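Local coordinates for glycerate dehydrogenase related protein (Thermoplasma acidophilum, PDB 3GVX) that probably reduces glyoxylate or hydroxypyruvate with a nicotinamide cofactor, as a member of the D-isomer specific 2-hydroxyacid dehydrogenase family, at residues R200-A211 with R226-W237. Numbering follows the deposited sequence.
Sequences RKNLTIVNVARA and RSDVWYLSDVWW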
# COMPACT_ATOMS: atom_id res chain seq x y z
N ARG B 200 -1.86 19.34 11.80
CA ARG B 200 -3.06 18.86 12.47
C ARG B 200 -2.55 17.92 13.52
O ARG B 200 -1.42 17.46 13.46
CB ARG B 200 -3.92 18.01 11.55
CG ARG B 200 -4.49 18.73 10.42
CD ARG B 200 -5.45 17.85 9.72
NE ARG B 200 -6.29 18.69 8.90
CZ ARG B 200 -7.30 18.25 8.17
NH1 ARG B 200 -7.60 16.96 8.16
NH2 ARG B 200 -8.01 19.11 7.46
N LYS B 201 -3.44 17.57 14.43
CA LYS B 201 -3.11 16.65 15.49
C LYS B 201 -2.83 15.27 14.86
O LYS B 201 -3.58 14.82 14.00
CB LYS B 201 -4.26 16.57 16.49
CG LYS B 201 -3.83 16.65 17.95
CD LYS B 201 -3.09 17.98 18.26
CE LYS B 201 -2.75 18.09 19.75
NZ LYS B 201 -1.29 18.12 20.01
N ASN B 202 -1.74 14.65 15.28
CA ASN B 202 -1.33 13.32 14.81
C ASN B 202 -0.82 13.25 13.38
O ASN B 202 -0.82 12.19 12.76
CB ASN B 202 -2.48 12.33 14.96
CG ASN B 202 -2.89 12.15 16.40
OD1 ASN B 202 -2.05 12.05 17.29
ND2 ASN B 202 -4.19 12.12 16.63
N LEU B 203 -0.36 14.39 12.88
CA LEU B 203 0.15 14.46 11.52
C LEU B 203 1.35 13.55 11.38
O LEU B 203 2.17 13.44 12.30
CB LEU B 203 0.56 15.89 11.18
CG LEU B 203 1.40 15.96 9.91
CD1 LEU B 203 0.51 15.74 8.66
CD2 LEU B 203 2.11 17.31 9.86
N THR B 204 1.44 12.88 10.24
CA THR B 204 2.57 12.01 9.94
C THR B 204 3.22 12.60 8.71
O THR B 204 2.58 12.86 7.69
CB THR B 204 2.12 10.58 9.62
OG1 THR B 204 1.44 10.04 10.76
CG2 THR B 204 3.33 9.70 9.30
N ILE B 205 4.52 12.84 8.82
CA ILE B 205 5.26 13.41 7.73
C ILE B 205 6.18 12.38 7.13
O ILE B 205 6.89 11.68 7.84
CB ILE B 205 6.04 14.63 8.19
CG1 ILE B 205 5.06 15.60 8.86
CG2 ILE B 205 6.79 15.24 7.01
CD1 ILE B 205 5.55 17.01 9.03
N VAL B 206 6.16 12.29 5.81
CA VAL B 206 7.00 11.35 5.12
C VAL B 206 7.91 12.11 4.17
O VAL B 206 7.44 12.88 3.32
CB VAL B 206 6.16 10.34 4.33
CG1 VAL B 206 7.02 9.16 3.92
CG2 VAL B 206 4.94 9.92 5.15
N ASN B 207 9.20 11.89 4.30
CA ASN B 207 10.16 12.57 3.46
C ASN B 207 10.89 11.64 2.51
O ASN B 207 11.69 10.81 2.93
CB ASN B 207 11.19 13.30 4.31
CG ASN B 207 11.97 14.34 3.53
OD1 ASN B 207 12.07 14.25 2.30
ND2 ASN B 207 12.52 15.32 4.22
N VAL B 208 10.61 11.76 1.22
CA VAL B 208 11.30 10.96 0.22
C VAL B 208 11.98 11.88 -0.79
O VAL B 208 12.26 11.49 -1.92
CB VAL B 208 10.35 9.99 -0.52
CG1 VAL B 208 9.92 8.87 0.41
CG2 VAL B 208 9.16 10.75 -1.09
N ALA B 209 12.26 13.11 -0.37
CA ALA B 209 12.92 14.09 -1.23
C ALA B 209 14.37 14.26 -0.79
O ALA B 209 15.21 13.42 -1.07
CB ALA B 209 12.17 15.43 -1.17
N ARG B 210 14.64 15.34 -0.08
CA ARG B 210 15.98 15.60 0.40
C ARG B 210 15.91 16.14 1.81
O ARG B 210 14.98 16.87 2.16
CB ARG B 210 16.67 16.61 -0.53
CG ARG B 210 17.02 16.04 -1.90
CD ARG B 210 18.29 15.21 -1.80
NE ARG B 210 18.13 13.85 -2.33
CZ ARG B 210 18.42 13.48 -3.58
NH1 ARG B 210 18.89 14.37 -4.44
NH2 ARG B 210 18.23 12.23 -3.96
N ALA B 211 16.87 15.74 2.62
CA ALA B 211 16.92 16.18 4.00
C ALA B 211 16.96 17.71 4.09
O ALA B 211 16.30 18.30 4.95
CB ALA B 211 18.12 15.56 4.71
N ARG B 226 5.68 18.88 19.91
CA ARG B 226 4.58 18.19 19.31
C ARG B 226 4.81 16.68 19.18
O ARG B 226 4.97 16.16 18.08
CB ARG B 226 4.35 18.78 17.94
CG ARG B 226 3.14 18.24 17.36
CD ARG B 226 2.02 18.73 18.22
NE ARG B 226 1.37 19.78 17.48
CZ ARG B 226 0.53 19.52 16.50
NH1 ARG B 226 0.24 18.26 16.20
NH2 ARG B 226 0.02 20.51 15.79
N SER B 227 4.80 15.98 20.31
CA SER B 227 5.03 14.54 20.35
C SER B 227 4.04 13.60 19.64
O SER B 227 4.27 12.40 19.59
CB SER B 227 5.15 14.07 21.81
OG SER B 227 3.90 14.08 22.47
N ASP B 228 2.94 14.13 19.11
CA ASP B 228 1.95 13.31 18.40
C ASP B 228 2.34 13.22 16.93
O ASP B 228 1.87 12.36 16.20
CB ASP B 228 0.56 13.94 18.51
CG ASP B 228 0.57 15.39 18.09
OD1 ASP B 228 1.37 16.15 18.66
OD2 ASP B 228 -0.19 15.77 17.18
N VAL B 229 3.21 14.13 16.52
CA VAL B 229 3.67 14.17 15.14
C VAL B 229 4.85 13.25 14.91
O VAL B 229 5.77 13.17 15.73
CB VAL B 229 4.06 15.62 14.74
CG1 VAL B 229 4.63 15.63 13.32
CG2 VAL B 229 2.85 16.53 14.84
N TRP B 230 4.80 12.53 13.80
CA TRP B 230 5.88 11.62 13.47
C TRP B 230 6.55 12.07 12.21
O TRP B 230 5.95 12.73 11.36
CB TRP B 230 5.37 10.18 13.32
CG TRP B 230 5.24 9.50 14.63
CD1 TRP B 230 4.44 9.89 15.67
CD2 TRP B 230 5.94 8.33 15.07
NE1 TRP B 230 4.60 9.04 16.73
CE2 TRP B 230 5.50 8.07 16.39
CE3 TRP B 230 6.87 7.48 14.49
CZ2 TRP B 230 5.98 6.99 17.14
CZ3 TRP B 230 7.35 6.39 15.23
CH2 TRP B 230 6.90 6.16 16.54
N TYR B 231 7.81 11.71 12.09
CA TYR B 231 8.57 12.06 10.93
C TYR B 231 9.18 10.79 10.39
O TYR B 231 10.03 10.18 11.03
CB TYR B 231 9.67 13.05 11.31
CG TYR B 231 10.51 13.52 10.15
CD1 TYR B 231 9.93 14.15 9.05
CD2 TYR B 231 11.89 13.34 10.15
CE1 TYR B 231 10.70 14.58 7.98
CE2 TYR B 231 12.68 13.78 9.08
CZ TYR B 231 12.09 14.41 8.00
OH TYR B 231 12.86 14.87 6.97
N LEU B 232 8.73 10.37 9.22
CA LEU B 232 9.25 9.17 8.60
C LEU B 232 10.09 9.61 7.42
O LEU B 232 9.59 10.28 6.51
CB LEU B 232 8.11 8.27 8.13
CG LEU B 232 6.97 8.20 9.14
CD1 LEU B 232 5.87 7.37 8.52
CD2 LEU B 232 7.44 7.64 10.49
N SER B 233 11.35 9.25 7.42
CA SER B 233 12.18 9.69 6.32
C SER B 233 13.15 8.67 5.77
O SER B 233 13.67 7.81 6.47
CB SER B 233 12.94 10.95 6.73
OG SER B 233 13.47 11.59 5.59
N ASP B 234 13.36 8.78 4.47
CA ASP B 234 14.28 7.91 3.80
C ASP B 234 15.57 8.69 3.57
O ASP B 234 16.52 8.15 3.01
CB ASP B 234 13.70 7.44 2.47
CG ASP B 234 14.64 6.53 1.73
OD1 ASP B 234 15.11 5.53 2.31
OD2 ASP B 234 14.91 6.82 0.55
N VAL B 235 15.60 9.95 4.00
CA VAL B 235 16.79 10.79 3.83
C VAL B 235 17.11 11.58 5.08
O VAL B 235 16.25 12.20 5.69
CB VAL B 235 16.61 11.78 2.67
CG1 VAL B 235 16.32 11.03 1.38
CG2 VAL B 235 15.52 12.78 3.02
N TRP B 236 18.38 11.56 5.45
CA TRP B 236 18.81 12.28 6.63
C TRP B 236 19.84 13.33 6.26
O TRP B 236 20.43 13.27 5.19
CB TRP B 236 19.37 11.28 7.63
CG TRP B 236 19.45 11.84 8.97
CD1 TRP B 236 20.56 12.35 9.57
CD2 TRP B 236 18.38 12.00 9.91
NE1 TRP B 236 20.25 12.82 10.81
CE2 TRP B 236 18.92 12.63 11.05
CE3 TRP B 236 17.02 11.69 9.89
CZ2 TRP B 236 18.16 12.94 12.17
CZ3 TRP B 236 16.26 12.00 11.00
CH2 TRP B 236 16.83 12.63 12.13
N TRP B 237 20.07 14.31 7.13
CA TRP B 237 21.05 15.32 6.79
C TRP B 237 22.45 14.72 6.85
O TRP B 237 22.73 13.80 7.64
CB TRP B 237 20.94 16.54 7.70
CG TRP B 237 19.58 17.14 7.71
CD1 TRP B 237 19.14 18.21 6.98
CD2 TRP B 237 18.46 16.70 8.48
NE1 TRP B 237 17.82 18.46 7.25
CE2 TRP B 237 17.38 17.55 8.17
CE3 TRP B 237 18.28 15.68 9.41
CZ2 TRP B 237 16.12 17.40 8.75
CZ3 TRP B 237 17.03 15.52 9.98
CH2 TRP B 237 15.96 16.39 9.65
O HOH W 1 14.22 9.33 -0.83
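N207 and Y231 meet on one face of a parallel strand pair, and their amide and ring planes stand 70° apart. N207 ND2 donates to Y231 OH at 2.8 Å, with the hydroxyl 17° out of the amide plane. The other end of the amide makes an Asx turn, OD1 accepting from A209 N at 2.9 Å, so both ends are held and the flip is fixed. With chi1 at -179°, the Y231 side chain extends opposite its own backbone nitrogen, and its ring comes nearer strand 204-207, where I205 CG2 reaches its edge, 3.9 Å from Y231 CD1. On the opposite face T204 CG2 packs against L232 CD1 at 3.5 Å.

Backbone bonds alternate from W230 N to L203 O through D234 N to N207 O, evidence of a regular parallel register. Before the strands, D228 OD2 accepts N202 N through its anti lone pair in a nearly straight bond (2.7 Å) and also forms a salt bridge with R226 NH1. Beyond them, A211 CB sits over a face of W237, 3.7 Å from the centroid of the five-membered ring, while W237 NE1 donates to V214 O.

The strands belong to a beta-alpha-beta unit of the Rossmann-type NAD-binding domain: the connecting helix 216-225 packs on Y231 through M219 and L223, helix 79-97 meets T204 and L232 through H96, and strand 176-179 flanks 204-207.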